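Local atomic coordinates of 2-oxoglutarate dehydrogenase E3 component (Thermus thermophilus, PDB entry 2YQU), a protein that probably catalyses the NAD(+)-dependent reoxidation of protein-bound dihydrolipoyl groups to lipoyl groups, using one FAD and a redox-active disulfide per subunit. Residues L4-A9 / V15-A20; D302-P307 / S314-A319; A310-E315 / Q334-V339. All coordinates share one frame; numbering follows the deposited sequence.

Contact 1: residues L4-A9 / V15-A20. With FAD (flavin-adenine dinucleotide), chain D.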
# COMPACT_ATOMS: atom_id res chain seq x y z
N LEU A 4 24.39 -26.71 10.84
CA LEU A 4 23.83 -26.39 9.53
C LEU A 4 24.89 -25.70 8.69
O LEU A 4 25.47 -24.72 9.12
CB LEU A 4 22.63 -25.45 9.67
CG LEU A 4 22.07 -24.89 8.36
CD1 LEU A 4 21.54 -26.00 7.46
CD2 LEU A 4 20.98 -23.84 8.62
N LEU A 5 25.11 -26.22 7.49
CA LEU A 5 25.94 -25.56 6.50
C LEU A 5 25.02 -25.19 5.35
O LEU A 5 24.33 -26.05 4.81
CB LEU A 5 27.03 -26.51 6.02
CG LEU A 5 28.04 -25.95 5.01
CD1 LEU A 5 28.86 -24.84 5.62
CD2 LEU A 5 28.94 -27.09 4.53
N VAL A 6 25.00 -23.91 5.01
CA VAL A 6 24.15 -23.37 3.96
C VAL A 6 25.02 -23.02 2.77
O VAL A 6 26.04 -22.34 2.92
CB VAL A 6 23.43 -22.08 4.43
CG1 VAL A 6 22.50 -21.57 3.34
CG2 VAL A 6 22.66 -22.33 5.71
N ILE A 7 24.64 -23.49 1.59
CA ILE A 7 25.33 -23.16 0.35
C ILE A 7 24.51 -22.13 -0.41
O ILE A 7 23.45 -22.45 -0.94
CB ILE A 7 25.56 -24.41 -0.50
CG1 ILE A 7 26.40 -25.43 0.28
CG2 ILE A 7 26.27 -24.06 -1.81
CD1 ILE A 7 26.30 -26.84 -0.24
N GLY A 8 25.02 -20.90 -0.49
CA GLY A 8 24.31 -19.79 -1.11
C GLY A 8 23.82 -18.84 -0.04
O GLY A 8 23.30 -19.27 0.98
N ALA A 9 24.00 -17.54 -0.27
CA ALA A 9 23.63 -16.50 0.67
C ALA A 9 22.63 -15.52 0.05
O ALA A 9 22.64 -14.33 0.37
CB ALA A 9 24.85 -15.75 1.17
N VAL A 15 18.50 -15.86 4.86
CA VAL A 15 17.41 -15.84 5.84
C VAL A 15 17.31 -17.16 6.61
O VAL A 15 17.06 -17.17 7.82
CB VAL A 15 16.06 -15.49 5.17
CG1 VAL A 15 14.91 -15.66 6.16
CG2 VAL A 15 16.11 -14.06 4.65
N ALA A 16 17.52 -18.27 5.92
CA ALA A 16 17.57 -19.56 6.58
C ALA A 16 18.64 -19.54 7.68
O ALA A 16 18.41 -20.03 8.79
CB ALA A 16 17.85 -20.66 5.60
N ALA A 17 19.80 -18.99 7.35
CA ALA A 17 20.94 -18.96 8.28
C ALA A 17 20.61 -18.17 9.54
O ALA A 17 20.86 -18.65 10.64
CB ALA A 17 22.20 -18.41 7.59
N ILE A 18 19.98 -16.99 9.38
CA ILE A 18 19.59 -16.16 10.52
C ILE A 18 18.53 -16.88 11.37
O ILE A 18 18.65 -16.94 12.59
CB ILE A 18 19.06 -14.76 10.07
CG1 ILE A 18 20.17 -13.95 9.41
CG2 ILE A 18 18.47 -14.00 11.25
CD1 ILE A 18 19.66 -12.77 8.60
N ARG A 19 17.52 -17.46 10.73
CA ARG A 19 16.51 -18.21 11.47
C ARG A 19 17.10 -19.40 12.22
O ARG A 19 16.73 -19.66 13.38
CB ARG A 19 15.40 -18.70 10.54
CG ARG A 19 14.22 -19.31 11.27
CD ARG A 19 13.46 -18.33 12.17
NE ARG A 19 12.47 -19.04 12.98
CZ ARG A 19 12.22 -18.82 14.26
NH1 ARG A 19 12.90 -17.93 14.97
NH2 ARG A 19 11.27 -19.53 14.86
N ALA A 20 18.01 -20.11 11.57
CA ALA A 20 18.69 -21.25 12.17
C ALA A 20 19.46 -20.83 13.43
O ALA A 20 19.38 -21.49 14.47
CB ALA A 20 19.63 -21.92 11.16
PA FAD D . 19.98 -16.55 -5.19
O1A FAD D . 20.29 -16.62 -6.64
O2A FAD D . 19.43 -15.18 -4.76
O5B FAD D . 21.28 -16.95 -4.35
C5B FAD D . 22.05 -18.05 -4.75
C4B FAD D . 23.48 -17.77 -4.33
O4B FAD D . 24.19 -19.00 -4.33
C3B FAD D . 24.21 -16.84 -5.29
O3B FAD D . 24.69 -15.71 -4.60
C2B FAD D . 25.36 -17.67 -5.83
O2B FAD D . 26.54 -16.91 -5.97
C1B FAD D . 25.50 -18.76 -4.79
N9A FAD D . 26.02 -20.06 -5.23
C8A FAD D . 25.55 -20.87 -6.24
N7A FAD D . 26.29 -21.99 -6.27
C5A FAD D . 27.23 -21.91 -5.29
C6A FAD D . 28.24 -22.77 -4.88
N6A FAD D . 28.37 -24.01 -5.36
N1A FAD D . 29.03 -22.38 -3.83
C2A FAD D . 28.86 -21.18 -3.18
N3A FAD D . 27.84 -20.34 -3.59
C4A FAD D . 27.06 -20.70 -4.64
N1 FAD D . 12.26 -11.71 -7.02
C2 FAD D . 11.26 -11.12 -6.27
O2 FAD D . 10.64 -11.76 -5.42
N3 FAD D . 10.95 -9.80 -6.47
C4 FAD D . 11.62 -9.06 -7.42
O4 FAD D . 11.44 -7.85 -7.41
C4X FAD D . 12.63 -9.64 -8.19
N5 FAD D . 13.31 -8.90 -9.14
C5X FAD D . 14.32 -9.51 -9.89
C6 FAD D . 15.00 -8.77 -10.85
C7 FAD D . 16.02 -9.36 -11.61
C7M FAD D . 16.80 -8.50 -12.57
C8 FAD D . 16.35 -10.70 -11.40
C8M FAD D . 17.63 -11.28 -11.95
C9 FAD D . 15.67 -11.44 -10.44
C9A FAD D . 14.64 -10.86 -9.68
N10 FAD D . 13.94 -11.60 -8.72
C10 FAD D . 12.95 -10.98 -7.98
C1' FAD D . 14.15 -13.08 -8.54
C2' FAD D . 15.06 -13.28 -7.32
O2' FAD D . 16.31 -12.63 -7.52
C3' FAD D . 15.26 -14.75 -6.98
O3' FAD D . 14.00 -15.39 -6.89
C4' FAD D . 15.98 -14.92 -5.65
O4' FAD D . 17.23 -14.28 -5.69
C5' FAD D . 16.12 -16.40 -5.29
O5' FAD D . 16.85 -16.54 -4.09
P FAD D . 17.75 -17.85 -3.84
O1P FAD D . 18.32 -17.79 -2.46
O2P FAD D . 17.00 -19.12 -4.19
O3P FAD D . 18.97 -17.77 -4.90
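A17 and A20 of helix 11-22 lie against V6 and L4 of strand 2-7, a purely apolar contact with no hydrogen bond between the segments. Taken in order along the helix, V15 comes first and turns from the strand toward I318 of helix 310-326 and I453 of the second subunit. A16, a turn before A20, points its methyl at the strand and packs on L134 of strand 133-135. A17 makes the looser of the two direct touches: its CB lies 4.4 Å from V6 CG2, where the backbones are about as near as they come, the CA atoms of V6 and A17 being 7.0 Å apart. R19 faces the other way and pairs its NE with E322 in a salt bridge. A20 closes the contact, its CB only 3.5 Å from L4 CD2, tighter than usual for two carbons. L4 has CG swung anti to its amide nitrogen (chi1 172°), which brings the CD2 branch over this methyl. L4 and V6 share one face of the strand; on the other, I7 places CG2 3.8 Å from adenine N1A of FAD. Here strand, turn and helix form the opening beta-alpha unit of a Rossmann-type FAD fold, with G8 beginning a GxGxxG pattern. G8 CA approaches ribose O4B of FAD to 3.3 Å. The small methyls of A17 and A20 are consistent with the close approach of helix to strand, an interface held by dispersion contacts rather than polar pairing.

Contact 2: residues D302-P307 / S314-A319. With FAD (flavin-adenine dinucleotide), chain D; CO3 (carbonate ion), chain C.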
# COMPACT_ATOMS: atom_id res chain seq x y z
N ASP A 302 15.13 -20.79 -5.80
CA ASP A 302 15.13 -20.95 -7.24
C ASP A 302 15.66 -22.30 -7.73
O ASP A 302 15.42 -22.66 -8.87
CB ASP A 302 15.97 -19.85 -7.91
CG ASP A 302 15.27 -18.51 -7.96
OD1 ASP A 302 15.80 -17.62 -8.67
OD2 ASP A 302 14.23 -18.25 -7.33
N VAL A 303 16.42 -23.01 -6.89
CA VAL A 303 16.97 -24.31 -7.30
C VAL A 303 15.97 -25.47 -7.21
O VAL A 303 16.22 -26.54 -7.72
CB VAL A 303 18.28 -24.66 -6.53
CG1 VAL A 303 17.98 -25.31 -5.17
CG2 VAL A 303 19.16 -25.55 -7.37
N VAL A 304 14.82 -25.24 -6.57
CA VAL A 304 13.76 -26.24 -6.49
C VAL A 304 12.48 -25.72 -7.15
O VAL A 304 12.42 -24.58 -7.59
CB VAL A 304 13.48 -26.69 -5.02
CG1 VAL A 304 14.77 -27.14 -4.34
CG2 VAL A 304 12.82 -25.59 -4.22
N ARG A 305 11.47 -26.58 -7.23
CA ARG A 305 10.20 -26.25 -7.88
C ARG A 305 9.52 -25.05 -7.23
O ARG A 305 9.77 -24.74 -6.07
CB ARG A 305 9.24 -27.45 -7.85
CG ARG A 305 8.48 -27.69 -6.53
CD ARG A 305 9.35 -28.21 -5.40
NE ARG A 305 8.63 -28.31 -4.13
CZ ARG A 305 8.53 -27.35 -3.22
NH1 ARG A 305 9.09 -26.16 -3.43
NH2 ARG A 305 7.87 -27.57 -2.10
N GLY A 306 8.64 -24.39 -7.98
CA GLY A 306 7.82 -23.32 -7.46
C GLY A 306 8.25 -21.96 -7.99
O GLY A 306 9.28 -21.86 -8.65
N PRO A 307 7.46 -20.92 -7.69
CA PRO A 307 7.73 -19.57 -8.22
C PRO A 307 9.12 -19.07 -7.83
O PRO A 307 9.50 -19.15 -6.66
CB PRO A 307 6.63 -18.71 -7.59
CG PRO A 307 5.57 -19.66 -7.18
CD PRO A 307 6.27 -20.94 -6.84
N SER A 314 12.95 -17.26 0.75
CA SER A 314 13.15 -16.98 2.17
C SER A 314 12.16 -17.75 3.03
O SER A 314 12.52 -18.29 4.06
CB SER A 314 13.08 -15.48 2.45
OG SER A 314 11.80 -14.95 2.12
N GLU A 315 10.90 -17.82 2.61
CA GLU A 315 9.91 -18.57 3.37
C GLU A 315 10.25 -20.05 3.41
O GLU A 315 10.00 -20.72 4.42
CB GLU A 315 8.50 -18.35 2.82
CG GLU A 315 7.97 -16.95 3.07
CD GLU A 315 7.53 -16.71 4.50
OE1 GLU A 315 8.14 -17.28 5.43
OE2 GLU A 315 6.58 -15.93 4.71
N GLU A 316 10.83 -20.56 2.33
CA GLU A 316 11.24 -21.96 2.25
C GLU A 316 12.45 -22.19 3.15
O GLU A 316 12.56 -23.23 3.78
CB GLU A 316 11.54 -22.37 0.81
CG GLU A 316 10.29 -22.72 0.02
CD GLU A 316 10.54 -23.08 -1.42
OE1 GLU A 316 11.62 -22.76 -1.95
OE2 GLU A 316 9.64 -23.68 -2.03
N GLY A 317 13.33 -21.20 3.22
CA GLY A 317 14.48 -21.23 4.12
C GLY A 317 14.03 -21.33 5.57
O GLY A 317 14.56 -22.16 6.33
N ILE A 318 13.04 -20.53 5.95
CA ILE A 318 12.49 -20.54 7.30
C ILE A 318 11.90 -21.92 7.62
O ILE A 318 12.18 -22.50 8.68
CB ILE A 318 11.40 -19.44 7.47
CG1 ILE A 318 12.00 -18.03 7.35
CG2 ILE A 318 10.67 -19.61 8.81
CD1 ILE A 318 12.99 -17.67 8.38
N ALA A 319 11.08 -22.43 6.70
CA ALA A 319 10.39 -23.71 6.90
C ALA A 319 11.37 -24.88 6.97
O ALA A 319 11.16 -25.82 7.73
CB ALA A 319 9.38 -23.95 5.78
PA FAD D . 19.98 -16.55 -5.19
O1A FAD D . 20.29 -16.62 -6.64
O2A FAD D . 19.43 -15.18 -4.76
O5B FAD D . 21.28 -16.95 -4.35
C5B FAD D . 22.05 -18.05 -4.75
C4B FAD D . 23.48 -17.77 -4.33
O4B FAD D . 24.19 -19.00 -4.33
C3B FAD D . 24.21 -16.84 -5.29
O3B FAD D . 24.69 -15.71 -4.60
C2B FAD D . 25.36 -17.67 -5.83
O2B FAD D . 26.54 -16.91 -5.97
C1B FAD D . 25.50 -18.76 -4.79
N9A FAD D . 26.02 -20.06 -5.23
C8A FAD D . 25.55 -20.87 -6.24
N7A FAD D . 26.29 -21.99 -6.27
C5A FAD D . 27.23 -21.91 -5.29
C6A FAD D . 28.24 -22.77 -4.88
N6A FAD D . 28.37 -24.01 -5.36
N1A FAD D . 29.03 -22.38 -3.83
C2A FAD D . 28.86 -21.18 -3.18
N3A FAD D . 27.84 -20.34 -3.59
C4A FAD D . 27.06 -20.70 -4.64
N1 FAD D . 12.26 -11.71 -7.02
C2 FAD D . 11.26 -11.12 -6.27
O2 FAD D . 10.64 -11.76 -5.42
N3 FAD D . 10.95 -9.80 -6.47
C4 FAD D . 11.62 -9.06 -7.42
O4 FAD D . 11.44 -7.85 -7.41
C4X FAD D . 12.63 -9.64 -8.19
N5 FAD D . 13.31 -8.90 -9.14
C5X FAD D . 14.32 -9.51 -9.89
C6 FAD D . 15.00 -8.77 -10.85
C7 FAD D . 16.02 -9.36 -11.61
C7M FAD D . 16.80 -8.50 -12.57
C8 FAD D . 16.35 -10.70 -11.40
C8M FAD D . 17.63 -11.28 -11.95
C9 FAD D . 15.67 -11.44 -10.44
C9A FAD D . 14.64 -10.86 -9.68
N10 FAD D . 13.94 -11.60 -8.72
C10 FAD D . 12.95 -10.98 -7.98
C1' FAD D . 14.15 -13.08 -8.54
C2' FAD D . 15.06 -13.28 -7.32
O2' FAD D . 16.31 -12.63 -7.52
C3' FAD D . 15.26 -14.75 -6.98
O3' FAD D . 14.00 -15.39 -6.89
C4' FAD D . 15.98 -14.92 -5.65
O4' FAD D . 17.23 -14.28 -5.69
C5' FAD D . 16.12 -16.40 -5.29
O5' FAD D . 16.85 -16.54 -4.09
P FAD D . 17.75 -17.85 -3.84
O1P FAD D . 18.32 -17.79 -2.46
O2P FAD D . 17.00 -19.12 -4.19
O3P FAD D . 18.97 -17.77 -4.90
C CO3 C . 13.13 -11.82 1.73
O1 CO3 C . 13.99 -11.35 2.60
O2 CO3 C . 13.49 -12.00 0.50
O3 CO3 C . 11.90 -12.11 2.07
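A salt bridge between R305 and E316, flanked by a van der Waals contact of V304 CG2 with the carboxylate, joins the loop 302-307 to the helix that follows it, 310-326, in the Rossmann-type FAD domain. The loop leaves strand 297-299, an outermost strand of the domain's parallel sheet, and begins with the Gly-Asp pair, G301 and D302, of a fingerprint known from flavoproteins of this family. The evidence for the bridge is a hydrogen bond of 2.9 Å from R305 NH1 to E316 OE2, moderately bent at 148°. OE2 lies at the edge of the guanidinium and in its plane, whereas NH1 meets the carboxylate on the syn side but 33° out of the carboxylate plane; the two flat groups are twisted against each other, their planes 43° apart. The chain of E316 is extended beyond CG and spans the gap from the helix; that of R305 is bent at chi2, which turns its end back toward the helix. V304 comes in from the opposite direction, with CG2 3.8 Å from E316 OE1. Both carboxylate oxygens have further partners: OE2 is hydrogen-bonded to Y333 OH, and OE1 meets K312 NZ and the amide of G301. Such a cluster of donors would be expected to keep E316 ionised despite its burial. Y333 OH also bonds R305 NH2, tying both ends of the bridge. At the start of the loop D302 grips the cofactor twice. Its backbone N donates to pyrophosphate O2P of FAD over 3.0 Å, and its OD2 accepts a hydrogen bond from ribityl O3' of FAD at 2.9 Å, while OD1 is held by S139 OG.

Contact 3: residues A310-E315 / Q334-V339. With FAD (flavin-adenine dinucleotide), chain D; CO3 (carbonate ion), chain C.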
# COMPACT_ATOMS: atom_id res chain seq x y z
N ALA A 310 12.02 -14.06 -4.45
CA ALA A 310 12.89 -13.88 -3.30
C ALA A 310 12.19 -14.29 -2.01
O ALA A 310 12.74 -15.04 -1.22
CB ALA A 310 13.37 -12.46 -3.21
N HIS A 311 10.97 -13.82 -1.82
CA HIS A 311 10.23 -14.15 -0.61
C HIS A 311 9.73 -15.60 -0.57
O HIS A 311 9.44 -16.11 0.52
CB HIS A 311 9.08 -13.17 -0.39
CG HIS A 311 8.17 -13.02 -1.57
ND1 HIS A 311 8.32 -12.02 -2.51
CD2 HIS A 311 7.08 -13.72 -1.95
CE1 HIS A 311 7.36 -12.11 -3.41
NE2 HIS A 311 6.59 -13.14 -3.09
N LYS A 312 9.62 -16.25 -1.73
CA LYS A 312 9.34 -17.67 -1.80
C LYS A 312 10.56 -18.38 -1.25
O LYS A 312 10.44 -19.25 -0.41
CB LYS A 312 9.09 -18.13 -3.25
CG LYS A 312 8.75 -19.59 -3.41
CD LYS A 312 9.97 -20.44 -3.62
CE LYS A 312 9.67 -21.66 -4.48
NZ LYS A 312 10.88 -22.51 -4.62
N ALA A 313 11.73 -17.97 -1.72
CA ALA A 313 12.98 -18.60 -1.29
C ALA A 313 13.17 -18.46 0.22
O ALA A 313 13.53 -19.44 0.89
CB ALA A 313 14.17 -17.99 -2.01
N SER A 314 12.95 -17.26 0.75
CA SER A 314 13.15 -16.98 2.17
C SER A 314 12.16 -17.75 3.03
O SER A 314 12.52 -18.29 4.06
CB SER A 314 13.08 -15.48 2.45
OG SER A 314 11.80 -14.95 2.12
N GLU A 315 10.90 -17.82 2.61
CA GLU A 315 9.91 -18.57 3.37
C GLU A 315 10.25 -20.05 3.41
O GLU A 315 10.00 -20.72 4.42
CB GLU A 315 8.50 -18.35 2.82
CG GLU A 315 7.97 -16.95 3.07
CD GLU A 315 7.53 -16.71 4.50
OE1 GLU A 315 8.14 -17.28 5.43
OE2 GLU A 315 6.58 -15.93 4.71
N GLN A 334 -0.09 -20.64 -1.45
CA GLN A 334 -1.27 -19.88 -1.91
C GLN A 334 -1.34 -18.44 -1.40
O GLN A 334 -2.15 -17.64 -1.88
CB GLN A 334 -2.54 -20.61 -1.49
CG GLN A 334 -2.67 -21.99 -2.08
CD GLN A 334 -2.45 -21.98 -3.57
OE1 GLN A 334 -3.25 -21.40 -4.31
NE2 GLN A 334 -1.36 -22.60 -4.02
N ALA A 335 -0.50 -18.10 -0.43
CA ALA A 335 -0.47 -16.75 0.13
C ALA A 335 0.75 -15.95 -0.33
O ALA A 335 0.99 -14.86 0.17
CB ALA A 335 -0.51 -16.82 1.65
N ILE A 336 1.52 -16.50 -1.27
CA ILE A 336 2.72 -15.84 -1.78
C ILE A 336 2.37 -14.98 -2.99
O ILE A 336 2.01 -15.53 -4.05
CB ILE A 336 3.79 -16.89 -2.18
CG1 ILE A 336 4.32 -17.58 -0.92
CG2 ILE A 336 4.93 -16.24 -2.96
CD1 ILE A 336 5.34 -18.70 -1.19
N PRO A 337 2.47 -13.66 -2.87
CA PRO A 337 2.20 -12.78 -4.01
C PRO A 337 3.32 -12.76 -5.03
O PRO A 337 4.49 -12.96 -4.69
CB PRO A 337 2.09 -11.40 -3.36
CG PRO A 337 2.95 -11.48 -2.18
CD PRO A 337 2.84 -12.89 -1.67
N SER A 338 2.94 -12.55 -6.28
CA SER A 338 3.88 -12.31 -7.36
C SER A 338 3.54 -10.95 -7.94
O SER A 338 2.39 -10.70 -8.30
CB SER A 338 3.79 -13.41 -8.41
OG SER A 338 4.68 -13.15 -9.48
N VAL A 339 4.52 -10.06 -8.00
CA VAL A 339 4.30 -8.66 -8.35
C VAL A 339 5.27 -8.20 -9.43
O VAL A 339 6.41 -8.62 -9.46
CB VAL A 339 4.47 -7.75 -7.10
CG1 VAL A 339 4.05 -6.31 -7.41
CG2 VAL A 339 3.68 -8.30 -5.93
PA FAD D . 19.98 -16.55 -5.19
O1A FAD D . 20.29 -16.62 -6.64
O2A FAD D . 19.43 -15.18 -4.76
O5B FAD D . 21.28 -16.95 -4.35
C5B FAD D . 22.05 -18.05 -4.75
C4B FAD D . 23.48 -17.77 -4.33
O4B FAD D . 24.19 -19.00 -4.33
C3B FAD D . 24.21 -16.84 -5.29
O3B FAD D . 24.69 -15.71 -4.60
C2B FAD D . 25.36 -17.67 -5.83
O2B FAD D . 26.54 -16.91 -5.97
C1B FAD D . 25.50 -18.76 -4.79
N9A FAD D . 26.02 -20.06 -5.23
C8A FAD D . 25.55 -20.87 -6.24
N7A FAD D . 26.29 -21.99 -6.27
C5A FAD D . 27.23 -21.91 -5.29
C6A FAD D . 28.24 -22.77 -4.88
N6A FAD D . 28.37 -24.01 -5.36
N1A FAD D . 29.03 -22.38 -3.83
C2A FAD D . 28.86 -21.18 -3.18
N3A FAD D . 27.84 -20.34 -3.59
C4A FAD D . 27.06 -20.70 -4.64
N1 FAD D . 12.26 -11.71 -7.02
C2 FAD D . 11.26 -11.12 -6.27
O2 FAD D . 10.64 -11.76 -5.42
N3 FAD D . 10.95 -9.80 -6.47
C4 FAD D . 11.62 -9.06 -7.42
O4 FAD D . 11.44 -7.85 -7.41
C4X FAD D . 12.63 -9.64 -8.19
N5 FAD D . 13.31 -8.90 -9.14
C5X FAD D . 14.32 -9.51 -9.89
C6 FAD D . 15.00 -8.77 -10.85
C7 FAD D . 16.02 -9.36 -11.61
C7M FAD D . 16.80 -8.50 -12.57
C8 FAD D . 16.35 -10.70 -11.40
C8M FAD D . 17.63 -11.28 -11.95
C9 FAD D . 15.67 -11.44 -10.44
C9A FAD D . 14.64 -10.86 -9.68
N10 FAD D . 13.94 -11.60 -8.72
C10 FAD D . 12.95 -10.98 -7.98
C1' FAD D . 14.15 -13.08 -8.54
C2' FAD D . 15.06 -13.28 -7.32
O2' FAD D . 16.31 -12.63 -7.52
C3' FAD D . 15.26 -14.75 -6.98
O3' FAD D . 14.00 -15.39 -6.89
C4' FAD D . 15.98 -14.92 -5.65
O4' FAD D . 17.23 -14.28 -5.69
C5' FAD D . 16.12 -16.40 -5.29
O5' FAD D . 16.85 -16.54 -4.09
P FAD D . 17.75 -17.85 -3.84
O1P FAD D . 18.32 -17.79 -2.46
O2P FAD D . 17.00 -19.12 -4.19
O3P FAD D . 18.97 -17.77 -4.90
C CO3 C . 13.13 -11.82 1.73
O1 CO3 C . 13.99 -11.35 2.60
O2 CO3 C . 13.49 -12.00 0.50
O3 CO3 C . 11.90 -12.11 2.07
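H311 donates the hydrogen bond across this contact, from ring NE2 to the carbonyl O of P337, at a short 2.6 Å. The N-H...O angle of 145° shows some bending, yet both groups are well aligned: P337 O lies in the imidazole plane, at the ring edge, and the donor lies in the carbonyl plane. The bond restricts rotation of the ring. CG sits between the backbone N and the carbonyl carbon (chi1 53°), which sends the ring from the helix toward the 334-339 segment. Apolar touches accompany the bond. I336 CG2 comes to the same ring edge, 3.5 Å from H311 CD2, as the two side chains run past each other in opposite directions. The other branch of I336 reaches K312, CD1 lying 4.2 Å from K312 CG; beyond that point the lysine bends away and its NZ pairs with E316. These touches join the first turn of helix 310-326, in the FAD-binding part, to the approach into strand 338-340, which edges the antiparallel sheet of the dimerisation domain. H432 of the second subunit also packs on H311. A polar contact to the cofactor comes from the same helical turn. A310 N gives a hydrogen bond of 2.9 Å to flavin O2 of FAD, placing a helix N terminus at the pyrimidine end of the isoalloxazine, an arrangement that would tend to stabilise negative charge on the reduced flavin. The H311 ring is merely near that oxygen, which lies oblique to it.

From the N terminus, contact 1 closes the short turn between strand 2-7 and helix 11-22, and its span ends long before the others begin. Contact 2 then folds the loop 302-307 onto helix 310-326. Contact 3 starts inside that span and ends beyond it, so the two overlap without nesting, sharing S314 and E315. Contacts 2 and 3 also meet through R305 O and K312 NZ, 2.9 Å apart in a probable hydrogen bond. V15 of contact 1 packs on S314 and I318, joining helix 11-22 to helix 310-326. Contacts 1 and 2 thus lie within the FAD-binding part, while contact 3 connects it to the dimerisation domain.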